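PDB 3I36: vascular protein tyrosine phosphatase 1 from Rattus norvegicus, which probably removes phosphate from phosphotyrosine residues of other proteins, as the catalytic domain of a receptor-type tyrosine phosphatase of the cell membrane. Local coordinates for residues N103-Y108 / F114-G119; K126-M131 / Y138-L143; I240-S245 / T253-D258; G274-L279 / L285-E290. One frame throughout, in Å; residues are numbered along the deposited sequence.

Contact 1. Residues N103-Y108 / F114-G119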
loop_
_atom_site.group_PDB
_atom_site.type_symbol
_atom_site.label_atom_id
_atom_site.label_comp_id
_atom_site.label_asym_id
_atom_site.label_seq_id
_atom_site.Cartn_x
_atom_site.Cartn_y
_atom_site.Cartn_z
ATOM N N ASN A 103 -8.569 -2.895 -1.014
ATOM C CA ASN A 103 -9.190 -2.981 0.296
ATOM C C ASN A 103 -8.739 -1.812 1.132
ATOM O O ASN A 103 -7.603 -1.357 1.005
ATOM C CB ASN A 103 -8.750 -4.247 1.025
ATOM C CG ASN A 103 -9.217 -5.488 0.334
ATOM O OD1 ASN A 103 -10.329 -5.978 0.572
ATOM N ND2 ASN A 103 -8.376 -6.008 -0.530
ATOM N N TYR A 104 -9.626 -1.358 2.006
ATOM C CA TYR A 104 -9.247 -0.393 3.017
ATOM C C TYR A 104 -8.348 -1.112 3.989
ATOM O O TYR A 104 -8.672 -2.197 4.447
ATOM C CB TYR A 104 -10.468 0.102 3.761
ATOM C CG TYR A 104 -11.433 0.815 2.874
ATOM C CD1 TYR A 104 -11.200 2.122 2.468
ATOM C CD2 TYR A 104 -12.588 0.183 2.439
ATOM C CE1 TYR A 104 -12.105 2.781 1.639
ATOM C CE2 TYR A 104 -13.487 0.825 1.629
ATOM C CZ TYR A 104 -13.246 2.123 1.232
ATOM O OH TYR A 104 -14.157 2.743 0.411
ATOM N N MET A 105 -7.223 -0.497 4.315
ATOM C CA MET A 105 -6.313 -1.073 5.281
ATOM C C MET A 105 -6.206 -0.083 6.414
ATOM O O MET A 105 -5.989 1.115 6.188
ATOM C CB MET A 105 -4.940 -1.302 4.649
ATOM C CG MET A 105 -5.022 -1.859 3.245
ATOM S SD MET A 105 -5.689 -3.534 3.202
ATOM C CE MET A 105 -4.637 -4.207 4.492
ATOM N N PRO A 106 -6.363 -0.573 7.642
ATOM C CA PRO A 106 -6.195 0.362 8.743
ATOM C C PRO A 106 -4.778 0.902 8.780
ATOM O O PRO A 106 -3.776 0.239 8.430
ATOM C CB PRO A 106 -6.481 -0.499 9.982
ATOM C CG PRO A 106 -7.349 -1.633 9.435
ATOM C CD PRO A 106 -6.738 -1.918 8.108
ATOM N N GLY A 107 -4.702 2.143 9.221
ATOM C CA GLY A 107 -3.430 2.706 9.578
ATOM C C GLY A 107 -3.422 2.833 11.080
ATOM O O GLY A 107 -4.281 2.299 11.792
ATOM N N TYR A 108 -2.444 3.560 11.567
ATOM C CA TYR A 108 -2.354 3.793 12.993
ATOM C C TYR A 108 -3.599 4.507 13.525
ATOM O O TYR A 108 -4.088 4.191 14.604
ATOM C CB TYR A 108 -1.113 4.614 13.285
ATOM C CG TYR A 108 -0.895 4.805 14.761
ATOM C CD1 TYR A 108 -0.349 3.791 15.524
ATOM C CD2 TYR A 108 -1.236 5.994 15.381
ATOM C CE1 TYR A 108 -0.146 3.949 16.875
ATOM C CE2 TYR A 108 -1.011 6.175 16.748
ATOM C CZ TYR A 108 -0.476 5.144 17.479
ATOM O OH TYR A 108 -0.261 5.290 18.825
ATOM N N PHE A 114 -5.659 3.754 4.734
ATOM C CA PHE A 114 -5.053 3.331 3.489
ATOM C C PHE A 114 -6.056 2.615 2.631
ATOM O O PHE A 114 -7.005 2.035 3.124
ATOM C CB PHE A 114 -3.912 2.340 3.748
ATOM C CG PHE A 114 -2.752 2.934 4.464
ATOM C CD1 PHE A 114 -2.654 2.835 5.839
ATOM C CD2 PHE A 114 -1.753 3.600 3.764
ATOM C CE1 PHE A 114 -1.570 3.376 6.506
ATOM C CE2 PHE A 114 -0.668 4.145 4.431
ATOM C CZ PHE A 114 -0.578 4.025 5.798
ATOM N N ILE A 115 -5.801 2.637 1.339
ATOM C CA ILE A 115 -6.386 1.663 0.451
ATOM C C ILE A 115 -5.216 0.936 -0.158
ATOM O O ILE A 115 -4.319 1.558 -0.732
ATOM C CB ILE A 115 -7.185 2.312 -0.646
ATOM C CG1 ILE A 115 -8.450 2.927 -0.058
ATOM C CG2 ILE A 115 -7.516 1.275 -1.728
ATOM C CD1 ILE A 115 -9.175 3.827 -1.020
ATOM N N ALA A 116 -5.193 -0.378 0.007
ATOM C CA ALA A 116 -4.199 -1.176 -0.682
ATOM C C ALA A 116 -4.862 -1.702 -1.940
ATOM O O ALA A 116 -5.946 -2.273 -1.896
ATOM C CB ALA A 116 -3.720 -2.334 0.187
ATOM N N THR A 117 -4.209 -1.503 -3.066
ATOM C CA THR A 117 -4.790 -1.947 -4.310
ATOM C C THR A 117 -3.696 -2.466 -5.218
ATOM O O THR A 117 -2.517 -2.210 -4.987
ATOM C CB THR A 117 -5.575 -0.801 -4.981
ATOM O OG1 THR A 117 -6.329 -1.324 -6.077
ATOM C CG2 THR A 117 -4.627 0.287 -5.487
ATOM N N GLN A 118 -4.087 -3.204 -6.249
ATOM C CA GLN A 118 -3.130 -3.722 -7.199
ATOM C C GLN A 118 -2.731 -2.614 -8.162
ATOM O O GLN A 118 -3.432 -1.607 -8.301
ATOM C CB GLN A 118 -3.776 -4.841 -7.994
ATOM C CG GLN A 118 -4.891 -4.329 -8.877
ATOM C CD GLN A 118 -5.661 -5.442 -9.558
ATOM O OE1 GLN A 118 -5.599 -6.603 -9.150
ATOM N NE2 GLN A 118 -6.413 -5.085 -10.585
ATOM N N GLY A 119 -1.612 -2.801 -8.843
ATOM C CA GLY A 119 -1.268 -1.897 -9.924
ATOM C C GLY A 119 -2.362 -2.105 -10.949
ATOM O O GLY A 119 -2.659 -3.246 -11.313
#

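Contact 2. Residues K126-M131 / Y138-L143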
loop_
_atom_site.group_PDB
_atom_site.type_symbol
_atom_site.label_atom_id
_atom_site.label_comp_id
_atom_site.label_asym_id
_atom_site.label_seq_id
_atom_site.Cartn_x
_atom_site.Cartn_y
_atom_site.Cartn_z
ATOM N N LYS A 126 -9.946 3.123 -15.552
ATOM C CA LYS A 126 -11.071 3.998 -15.220
ATOM C C LYS A 126 -11.517 3.720 -13.799
ATOM O O LYS A 126 -11.760 4.638 -13.011
ATOM C CB LYS A 126 -12.226 3.799 -16.198
ATOM C CG LYS A 126 -11.900 4.215 -17.616
ATOM C CD LYS A 126 -13.151 4.185 -18.474
ATOM C CE LYS A 126 -12.798 4.287 -19.949
ATOM N NZ LYS A 126 -13.976 4.019 -20.816
ATOM N N ASP A 127 -11.599 2.438 -13.469
ATOM C CA ASP A 127 -11.965 2.033 -12.124
ATOM C C ASP A 127 -10.987 2.606 -11.110
ATOM O O ASP A 127 -11.380 3.087 -10.051
ATOM C CB ASP A 127 -11.914 0.517 -12.024
ATOM C CG ASP A 127 -13.031 -0.151 -12.789
ATOM O OD1 ASP A 127 -13.985 0.551 -13.212
ATOM O OD2 ASP A 127 -12.947 -1.376 -12.951
ATOM N N PHE A 128 -9.703 2.534 -11.442
ATOM C CA PHE A 128 -8.673 3.020 -10.553
ATOM C C PHE A 128 -8.890 4.490 -10.239
ATOM O O PHE A 128 -8.915 4.891 -9.074
ATOM C CB PHE A 128 -7.308 2.823 -11.194
ATOM C CG PHE A 128 -6.175 3.279 -10.350
ATOM C CD1 PHE A 128 -5.587 2.424 -9.429
ATOM C CD2 PHE A 128 -5.677 4.566 -10.479
ATOM C CE1 PHE A 128 -4.508 2.849 -8.655
ATOM C CE2 PHE A 128 -4.615 4.996 -9.703
ATOM C CZ PHE A 128 -4.032 4.134 -8.787
ATOM N N TRP A 129 -9.041 5.302 -11.275
ATOM C CA TRP A 129 -9.247 6.726 -11.055
ATOM C C TRP A 129 -10.591 7.026 -10.416
ATOM O O TRP A 129 -10.732 7.995 -9.670
ATOM C CB TRP A 129 -9.042 7.511 -12.342
ATOM C CG TRP A 129 -7.602 7.578 -12.671
ATOM C CD1 TRP A 129 -6.943 6.862 -13.623
ATOM C CD2 TRP A 129 -6.618 8.355 -11.987
ATOM N NE1 TRP A 129 -5.600 7.174 -13.601
ATOM C CE2 TRP A 129 -5.375 8.089 -12.605
ATOM C CE3 TRP A 129 -6.665 9.262 -10.920
ATOM C CZ2 TRP A 129 -4.192 8.696 -12.189
ATOM C CZ3 TRP A 129 -5.486 9.861 -10.502
ATOM C CH2 TRP A 129 -4.267 9.580 -11.139
ATOM N N ARG A 130 -11.574 6.183 -10.681
ATOM C CA ARG A 130 -12.875 6.366 -10.064
ATOM C C ARG A 130 -12.730 6.140 -8.561
ATOM O O ARG A 130 -13.319 6.849 -7.757
ATOM C CB ARG A 130 -13.914 5.426 -10.674
ATOM C CG ARG A 130 -15.341 5.784 -10.291
ATOM C CD ARG A 130 -16.350 5.220 -11.286
ATOM N NE ARG A 130 -16.107 3.815 -11.563
ATOM C CZ ARG A 130 -16.825 2.819 -11.060
ATOM N NH1 ARG A 130 -16.520 1.569 -11.365
ATOM N NH2 ARG A 130 -17.836 3.077 -10.251
ATOM N N MET A 131 -11.899 5.178 -8.186
ATOM C CA MET A 131 -11.653 4.922 -6.774
ATOM C C MET A 131 -10.913 6.109 -6.185
ATOM O O MET A 131 -11.241 6.600 -5.107
ATOM C CB MET A 131 -10.793 3.692 -6.602
ATOM C CG MET A 131 -10.411 3.478 -5.154
ATOM S SD MET A 131 -9.691 1.862 -4.873
ATOM C CE MET A 131 -8.103 2.013 -5.672
ATOM N N TYR A 138 -5.805 11.681 -2.073
ATOM C CA TYR A 138 -4.957 12.815 -2.427
ATOM C C TYR A 138 -3.520 12.340 -2.608
ATOM O O TYR A 138 -2.688 13.033 -3.174
ATOM C CB TYR A 138 -4.968 13.849 -1.317
ATOM C CG TYR A 138 -6.135 14.799 -1.370
ATOM C CD1 TYR A 138 -7.425 14.354 -1.162
ATOM C CD2 TYR A 138 -5.936 16.142 -1.609
ATOM C CE1 TYR A 138 -8.504 15.243 -1.200
ATOM C CE2 TYR A 138 -6.990 17.030 -1.652
ATOM C CZ TYR A 138 -8.267 16.580 -1.442
ATOM O OH TYR A 138 -9.309 17.478 -1.481
ATOM N N ALA A 139 -3.228 11.151 -2.092
ATOM C CA ALA A 139 -1.874 10.621 -2.169
ATOM C C ALA A 139 -1.886 9.194 -2.681
ATOM O O ALA A 139 -2.638 8.353 -2.198
ATOM C CB ALA A 139 -1.184 10.681 -0.802
ATOM N N ILE A 140 -1.030 8.928 -3.652
ATOM C CA ILE A 140 -0.853 7.567 -4.116
ATOM C C ILE A 140 0.576 7.217 -3.821
ATOM O O ILE A 140 1.479 7.996 -4.101
ATOM C CB ILE A 140 -1.077 7.443 -5.628
ATOM C CG1 ILE A 140 -2.574 7.569 -5.948
ATOM C CG2 ILE A 140 -0.524 6.111 -6.142
ATOM C CD1 ILE A 140 -2.864 7.587 -7.456
ATOM N N VAL A 141 0.778 6.038 -3.254
ATOM C CA VAL A 141 2.116 5.539 -3.053
ATOM C C VAL A 141 2.260 4.351 -3.960
ATOM O O VAL A 141 1.536 3.366 -3.827
ATOM C CB VAL A 141 2.338 5.109 -1.607
ATOM C CG1 VAL A 141 3.728 4.483 -1.448
ATOM C CG2 VAL A 141 2.191 6.309 -0.693
ATOM N N MET A 142 3.194 4.449 -4.891
ATOM C CA MET A 142 3.393 3.414 -5.874
ATOM C C MET A 142 4.739 2.782 -5.624
ATOM O O MET A 142 5.768 3.466 -5.621
ATOM C CB MET A 142 3.364 4.013 -7.266
ATOM C CG MET A 142 3.738 3.022 -8.327
ATOM S SD MET A 142 3.357 3.663 -9.960
ATOM C CE MET A 142 3.896 2.266 -10.953
ATOM N N LEU A 143 4.742 1.475 -5.416
ATOM C CA LEU A 143 5.952 0.825 -4.929
ATOM C C LEU A 143 6.488 -0.171 -5.919
ATOM O O LEU A 143 7.058 -1.195 -5.551
ATOM C CB LEU A 143 5.678 0.142 -3.595
ATOM C CG LEU A 143 5.211 1.106 -2.505
ATOM C CD1 LEU A 143 4.508 0.344 -1.402
ATOM C CD2 LEU A 143 6.395 1.893 -1.959
#

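Contact 3. Residues I240-S245 / T253-D258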
loop_
_atom_site.group_PDB
_atom_site.type_symbol
_atom_site.label_atom_id
_atom_site.label_comp_id
_atom_site.label_asym_id
_atom_site.label_seq_id
_atom_site.Cartn_x
_atom_site.Cartn_y
_atom_site.Cartn_z
ATOM N N ILE A 240 -4.676 6.916 1.994
ATOM C CA ILE A 240 -3.510 6.889 1.130
ATOM C C ILE A 240 -3.665 5.647 0.276
ATOM O O ILE A 240 -3.835 4.540 0.793
ATOM C CB ILE A 240 -2.197 6.792 1.925
ATOM C CG1 ILE A 240 -2.087 7.983 2.893
ATOM C CG2 ILE A 240 -0.988 6.739 0.977
ATOM C CD1 ILE A 240 -1.053 7.759 3.952
ATOM N N LEU A 241 -3.617 5.831 -1.032
ATOM C CA LEU A 241 -3.766 4.696 -1.925
ATOM C C LEU A 241 -2.362 4.162 -2.134
ATOM O O LEU A 241 -1.475 4.876 -2.594
ATOM C CB LEU A 241 -4.389 5.134 -3.240
ATOM C CG LEU A 241 -4.723 4.057 -4.272
ATOM C CD1 LEU A 241 -5.473 4.721 -5.403
ATOM C CD2 LEU A 241 -3.480 3.376 -4.825
ATOM N N VAL A 242 -2.152 2.915 -1.749
ATOM C CA VAL A 242 -0.829 2.324 -1.848
ATOM C C VAL A 242 -0.940 1.131 -2.752
ATOM O O VAL A 242 -1.873 0.354 -2.635
ATOM C CB VAL A 242 -0.306 1.870 -0.491
ATOM C CG1 VAL A 242 1.148 1.349 -0.625
ATOM C CG2 VAL A 242 -0.357 3.021 0.485
ATOM N N HIS A 243 -0.016 1.005 -3.696
ATOM C CA HIS A 243 -0.045 -0.158 -4.568
ATOM C C HIS A 243 1.354 -0.477 -5.024
ATOM O O HIS A 243 2.231 0.390 -5.042
ATOM C CB HIS A 243 -0.939 0.077 -5.780
ATOM C CG HIS A 243 -0.332 0.990 -6.797
ATOM N ND1 HIS A 243 0.473 0.532 -7.814
ATOM C CD2 HIS A 243 -0.397 2.334 -6.938
ATOM C CE1 HIS A 243 0.869 1.554 -8.556
ATOM N NE2 HIS A 243 0.362 2.661 -8.043
ATOM N N CYS A 244 1.562 -1.738 -5.368
ATOM C CA CYS A 244 2.755 -2.145 -6.079
ATOM C C CYS A 244 2.180 -2.898 -7.261
ATOM O O CYS A 244 1.389 -2.337 -8.019
ATOM C CB CYS A 244 3.638 -3.034 -5.198
ATOM S SG CYS A 244 2.695 -4.161 -4.110
ATOM N N SER A 245 2.532 -4.170 -7.395
ATOM C CA SER A 245 1.979 -5.065 -8.406
ATOM C C SER A 245 0.622 -5.592 -7.952
ATOM O O SER A 245 -0.456 -5.231 -8.440
ATOM C CB SER A 245 2.927 -6.266 -8.566
ATOM O OG SER A 245 3.171 -6.925 -7.314
ATOM N N THR A 253 4.182 -3.935 3.255
ATOM C CA THR A 253 5.396 -3.555 3.954
ATOM C C THR A 253 5.391 -2.055 4.220
ATOM O O THR A 253 5.636 -1.612 5.334
ATOM C CB THR A 253 6.637 -3.978 3.150
ATOM O OG1 THR A 253 6.594 -5.394 2.958
ATOM C CG2 THR A 253 7.922 -3.618 3.885
ATOM N N PHE A 254 5.077 -1.278 3.200
ATOM C CA PHE A 254 5.047 0.158 3.365
ATOM C C PHE A 254 4.006 0.557 4.416
ATOM O O PHE A 254 4.267 1.373 5.307
ATOM C CB PHE A 254 4.713 0.824 2.048
ATOM C CG PHE A 254 4.539 2.302 2.172
ATOM C CD1 PHE A 254 5.637 3.138 2.095
ATOM C CD2 PHE A 254 3.300 2.843 2.411
ATOM C CE1 PHE A 254 5.502 4.493 2.226
ATOM C CE2 PHE A 254 3.151 4.212 2.551
ATOM C CZ PHE A 254 4.267 5.035 2.450
ATOM N N ILE A 255 2.817 -0.016 4.313
ATOM C CA ILE A 255 1.769 0.348 5.253
ATOM C C ILE A 255 2.188 -0.023 6.667
ATOM O O ILE A 255 2.025 0.761 7.618
ATOM C CB ILE A 255 0.449 -0.326 4.909
ATOM C CG1 ILE A 255 -0.122 0.287 3.624
ATOM C CG2 ILE A 255 -0.537 -0.179 6.087
ATOM C CD1 ILE A 255 -1.380 -0.396 3.163
ATOM N N ALA A 256 2.764 -1.210 6.808
ATOM C CA ALA A 256 3.196 -1.655 8.132
ATOM C C ALA A 256 4.267 -0.725 8.674
ATOM O O ALA A 256 4.248 -0.369 9.845
ATOM C CB ALA A 256 3.716 -3.092 8.076
ATOM N N ILE A 257 5.204 -0.317 7.825
ATOM C CA ILE A 257 6.270 0.558 8.293
ATOM C C ILE A 257 5.661 1.862 8.796
ATOM O O ILE A 257 6.053 2.411 9.827
ATOM C CB ILE A 257 7.207 0.912 7.140
ATOM C CG1 ILE A 257 8.088 -0.284 6.789
ATOM C CG2 ILE A 257 8.056 2.127 7.490
ATOM C CD1 ILE A 257 8.857 -0.079 5.487
ATOM N N ASP A 258 4.686 2.362 8.063
ATOM C CA ASP A 258 4.071 3.629 8.448
ATOM C C ASP A 258 3.430 3.482 9.817
ATOM O O ASP A 258 3.573 4.339 10.703
ATOM C CB ASP A 258 3.027 4.052 7.419
ATOM C CG ASP A 258 2.341 5.353 7.796
ATOM O OD1 ASP A 258 3.023 6.396 7.862
ATOM O OD2 ASP A 258 1.118 5.329 8.024
#

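Contact 4. Residues G274-L279 / L285-E290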
loop_
_atom_site.group_PDB
_atom_site.type_symbol
_atom_site.label_atom_id
_atom_site.label_comp_id
_atom_site.label_asym_id
_atom_site.label_seq_id
_atom_site.Cartn_x
_atom_site.Cartn_y
_atom_site.Cartn_z
ATOM N N GLY A 274 1.086 -7.807 15.183
ATOM C CA GLY A 274 -0.270 -7.291 15.288
ATOM C C GLY A 274 -0.648 -6.458 14.082
ATOM O O GLY A 274 -1.779 -6.510 13.596
ATOM N N ILE A 275 0.308 -5.693 13.583
ATOM C CA ILE A 275 0.049 -4.901 12.400
ATOM C C ILE A 275 -0.184 -5.804 11.203
ATOM O O ILE A 275 -1.173 -5.654 10.496
ATOM C CB ILE A 275 1.203 -3.938 12.112
ATOM C CG1 ILE A 275 1.192 -2.832 13.168
ATOM C CG2 ILE A 275 1.057 -3.323 10.716
ATOM C CD1 ILE A 275 2.501 -2.058 13.242
ATOM N N VAL A 276 0.719 -6.749 10.971
ATOM C CA VAL A 276 0.595 -7.564 9.772
ATOM C C VAL A 276 -0.660 -8.395 9.883
ATOM O O VAL A 276 -1.377 -8.571 8.910
ATOM C CB VAL A 276 1.827 -8.452 9.534
ATOM C CG1 VAL A 276 1.599 -9.361 8.312
ATOM C CG2 VAL A 276 3.067 -7.551 9.344
ATOM N N TYR A 277 -0.928 -8.895 11.082
ATOM C CA TYR A 277 -2.163 -9.630 11.322
ATOM C C TYR A 277 -3.367 -8.809 10.864
ATOM O O TYR A 277 -4.221 -9.271 10.089
ATOM C CB TYR A 277 -2.290 -9.934 12.803
ATOM C CG TYR A 277 -3.388 -10.909 13.104
ATOM C CD1 TYR A 277 -3.093 -12.225 13.443
ATOM C CD2 TYR A 277 -4.722 -10.517 13.060
ATOM C CE1 TYR A 277 -4.098 -13.126 13.722
ATOM C CE2 TYR A 277 -5.736 -11.417 13.340
ATOM C CZ TYR A 277 -5.410 -12.719 13.670
ATOM O OH TYR A 277 -6.406 -13.622 13.940
ATOM N N ASP A 278 -3.428 -7.585 11.353
ATOM C CA ASP A 278 -4.474 -6.658 10.962
ATOM C C ASP A 278 -4.517 -6.476 9.438
ATOM O O ASP A 278 -5.576 -6.542 8.825
ATOM C CB ASP A 278 -4.218 -5.318 11.633
ATOM C CG ASP A 278 -5.354 -4.352 11.443
ATOM O OD1 ASP A 278 -6.526 -4.779 11.462
ATOM O OD2 ASP A 278 -5.057 -3.159 11.306
ATOM N N LEU A 279 -3.365 -6.251 8.827
ATOM C CA LEU A 279 -3.331 -6.126 7.374
ATOM C C LEU A 279 -3.918 -7.358 6.709
ATOM O O LEU A 279 -4.736 -7.241 5.799
ATOM C CB LEU A 279 -1.914 -5.868 6.873
ATOM C CG LEU A 279 -1.298 -4.566 7.395
ATOM C CD1 LEU A 279 0.087 -4.404 6.783
ATOM C CD2 LEU A 279 -2.189 -3.370 7.077
ATOM N N LEU A 285 -2.231 -11.718 1.909
ATOM C CA LEU A 285 -0.818 -11.696 1.571
ATOM C C LEU A 285 -0.076 -10.430 1.971
ATOM O O LEU A 285 1.076 -10.256 1.598
ATOM C CB LEU A 285 -0.658 -11.919 0.066
ATOM C CG LEU A 285 -1.101 -13.298 -0.399
ATOM C CD1 LEU A 285 -1.145 -13.358 -1.901
ATOM C CD2 LEU A 285 -0.161 -14.373 0.175
ATOM N N MET A 286 -0.731 -9.533 2.700
ATOM C CA MET A 286 -0.076 -8.284 3.074
ATOM C C MET A 286 1.229 -8.621 3.767
ATOM O O MET A 286 1.231 -9.384 4.734
ATOM C CB MET A 286 -0.971 -7.453 3.986
ATOM C CG MET A 286 -2.339 -7.159 3.380
ATOM S SD MET A 286 -2.184 -6.430 1.736
ATOM C CE MET A 286 -1.369 -4.913 2.156
ATOM N N VAL A 287 2.328 -8.068 3.253
ATOM C CA VAL A 287 3.674 -8.466 3.654
ATOM C C VAL A 287 3.822 -9.912 3.214
ATOM O O VAL A 287 3.581 -10.863 3.961
ATOM C CB VAL A 287 3.941 -8.281 5.172
ATOM C CG1 VAL A 287 5.423 -8.547 5.495
ATOM C CG2 VAL A 287 3.569 -6.865 5.588
ATOM N N GLN A 288 4.216 -10.046 1.963
ATOM C CA GLN A 288 3.940 -11.252 1.213
ATOM C C GLN A 288 5.059 -12.269 1.302
ATOM O O GLN A 288 4.857 -13.437 1.002
ATOM C CB GLN A 288 3.704 -10.874 -0.239
ATOM C CG GLN A 288 3.382 -12.043 -1.126
ATOM C CD GLN A 288 3.014 -11.583 -2.498
ATOM O OE1 GLN A 288 3.427 -10.499 -2.931
ATOM N NE2 GLN A 288 2.209 -12.379 -3.192
ATOM N N THR A 289 6.238 -11.821 1.719
ATOM C CA THR A 289 7.365 -12.717 1.864
ATOM C C THR A 289 7.942 -12.588 3.270
ATOM O O THR A 289 7.805 -11.564 3.926
ATOM C CB THR A 289 8.479 -12.412 0.826
ATOM O OG1 THR A 289 9.097 -11.159 1.145
ATOM C CG2 THR A 289 7.895 -12.332 -0.567
ATOM N N GLU A 290 8.589 -13.641 3.728
ATOM C CA GLU A 290 9.245 -13.595 5.012
ATOM C C GLU A 290 10.324 -12.510 5.006
ATOM O O GLU A 290 10.512 -11.821 5.992
ATOM C CB GLU A 290 9.862 -14.956 5.294
ATOM C CG GLU A 290 10.375 -15.124 6.670
ATOM C CD GLU A 290 10.979 -16.488 6.831
ATOM O OE1 GLU A 290 10.196 -17.449 6.885
ATOM O OE2 GLU A 290 12.222 -16.583 6.872
#

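Contact 1. Residues N103-Y108 / F114-G119
The beta hairpin of strands 102-105 and 114-117 is held by two hydrogen-bonded pairs, Asn103 with Ala116 and Met105 with Phe114. Asn103 N reaches Ala116 O at 2.8 Å, and Ala116 N returns a bond to Asn103 O. Met105 N meets Phe114 O at 2.8 Å, while the bond from Phe114 N to Met105 O is longer, 3.0 Å. Between these pairs, Tyr104 and Ile115 form the non-hydrogen-bonded pair, their side chains alongside each other with Tyr104 CD1 3.8 Å from Ile115 CG1. Met105, Phe114 and Ala116 share the other face of the sheet. Met105 CG presses on Ala116 CB at 3.4 Å, tighter than usual for two carbons, and the chain then bends at chi2 and chi3, taking its end away from strand 114-117. This hairpin edges the mixed central sheet of the phosphatase domain: strand 102-105 is outermost, and strand 114-117 pairs on its other side with strand 240-243. With CG beside its backbone N (chi1 -66°), Phe114 presents its ring edge to Gly107 CA, 3.7 Å from CE1, and its side chain also touches Ile255 of helix 249-267. A serine in place of Phe114 would probably open a gap beside Gly107 and strip Ile255 of an apolar neighbour. Tyr104 also makes a cation-pi contact with Lys112 in the connecting loop.

Contact 2. Residues K126-M131 / Y138-L143
Phe128 holds CG anti to its backbone N (chi1 -179°), and Ile140 sets CG1 beside its own N (chi1 -73°) with an extended chi2, so that the two side chains meet from opposite directions. The backbones stay well apart: their nearest CA atoms, those of Trp129 and Ile140, are separated by 10.9 Å. The touching atom on the strand is the methyl at the far end of the isoleucine. Ile140 CD1 sits near the plane of the Phe128 ring, at its edge, 3.9 Å from CE2 and equally close to CZ. From the next residue of the helix, Trp129 CH2 comes within 4.4 Å of the same methyl. The two aromatic side chains also pack on each other, Phe128 CD2 lying 4.0 Å above the indole plane and offset toward its rim. No hydrogen bond crosses between 126-131 and 138-143; one methyl against two rings makes this buried apolar contact. The indole N-H of Trp129 is satisfied by Tyr157 O. Elsewhere on the helix, Arg130 NH1 forms a salt bridge with Asp127 OD1 at 3.3 Å, the oxygen lying in the guanidinium plane but approached from above the carboxylate. Helix 125-134 thus packs against one face of the central sheet, where Phe128 also touches Leu241; strand 139-142 runs between strands 240-243 and 196-205, and its Val141 meets helix 218-231.

Contact 3. Residues I240-S245 / T253-D258
Val242 meets Phe254 and Ile255 through its two methyl groups, and this one residue carries the close packing between strand 240-243 and helix 249-267. CG1, anti to the backbone N (chi1 -176°), approaches Phe254 CD2 to 4.0 Å. CG2 lies 4.1 Å from the same Phe254 CD2 and 4.2 Å from Ile255 CG1, so both methyls of the valine face the same ring carbon while the second also reaches the neighbouring isoleucine. The side chains cross obliquely, and no hydrogen bond joins the segments. Strand, phosphate-binding loop and following helix make up the signature motif of the protein tyrosine phosphatases: Cys244, probably the phosphocysteine nucleophile, comes directly after the strand, and the phosphate-binding segment from Cys244 to Arg250 runs into the first turn of helix 249-267. Toward both ends of the contact the fit is looser. Ile240 points at the helix, yet its CG2 stays 5.1 Å from Phe254 CE2; Asp258 also points across, but its OD2 is 5.2 Å from Ile240 CD1. The acid instead forms salt bridges with Arg224 and Arg228 of helix 218-231, which probably balance its charge in this buried setting. At the other end the backbones diverge around the catalytic loop, and Ser245 is partly exposed. His243 there donates from ND1 to Cys244 O, 3.0 Å away, in a nearly straight bond (171°) that uses an in-plane lone pair. With His243 NE2 bonded to Tyr157 OH, both imidazole nitrogens are engaged, which fixes the ring rotation beside the cysteine.

Contact 4. Residues G274-L279 / L285-E290
Segment 274-279 is regular helix, with backbone bonds from Asp278 N to Gly274 O and from Leu279 N to Ile275 O, whereas 285-290 is an irregular loop in which Leu285 and Val287 both take positive phi. The chains come nearest at Leu279 and Met286, whose CA atoms are 5.8 Å apart. Here the fit is tight: Leu279 CB and Met286 CB stand 3.4 Å apart, closer than usual for carbons, and Met286 CG lies 3.4 Å from Leu279 O. Met286 CG is beside its backbone N (chi1 -56°), and further bends at chi2 and chi3 fold the chain back on itself. One residue on, Val287 crosses Val276 at about a right angle, CG2 meeting CG2 at 3.9 Å. The other methyl of Val276, CG1, lies 3.6 Å from Met286 O. Leu279 CD1 approaches Val287 CG2 more loosely, at 4.4 Å. Beyond these residues the loop carries Gln288, which probably binds substrate, and then Thr289, the N-cap of helix 290-305, whose OG1 bonds to Gln292 N. No hydrogen bond links the two segments, but Arg280, next in the helix, gives NE to Met286 O and NH2 to Val287 O, pinning two successive carbonyls. Val287 also shares a backbone bond with Val248 of the phosphate-binding loop. Apolar packing from helix 272-280, reinforced by the arginine, therefore holds the backbone leading to Gln288, and the backbone bond of Val287 to Val248 is consistent with a role in placing that glutamine near the catalytic loop.

Overall arrangement
From the N terminus the four contacts follow in series, each closing a short loop before the next opens, so none nests or crosses. Contact 1 closes the edge hairpin; the chain then enters helix 125-134, and contact 2 ties that helix to strand 139-142. After a long excursion through the strands from 164-166 to 196-205 and helix 218-231, contact 3 closes the catalytic loop, its strand lying between 114-117 and 139-142 in the central sheet. Contact 4 then braces the loop before helix 290-305. It packs against contact 3 through Leu279 on Ile255 and against contact 1 through Met286 on Ala116, whereas contacts 2 and 4, with centres about 21 Å apart, do not touch.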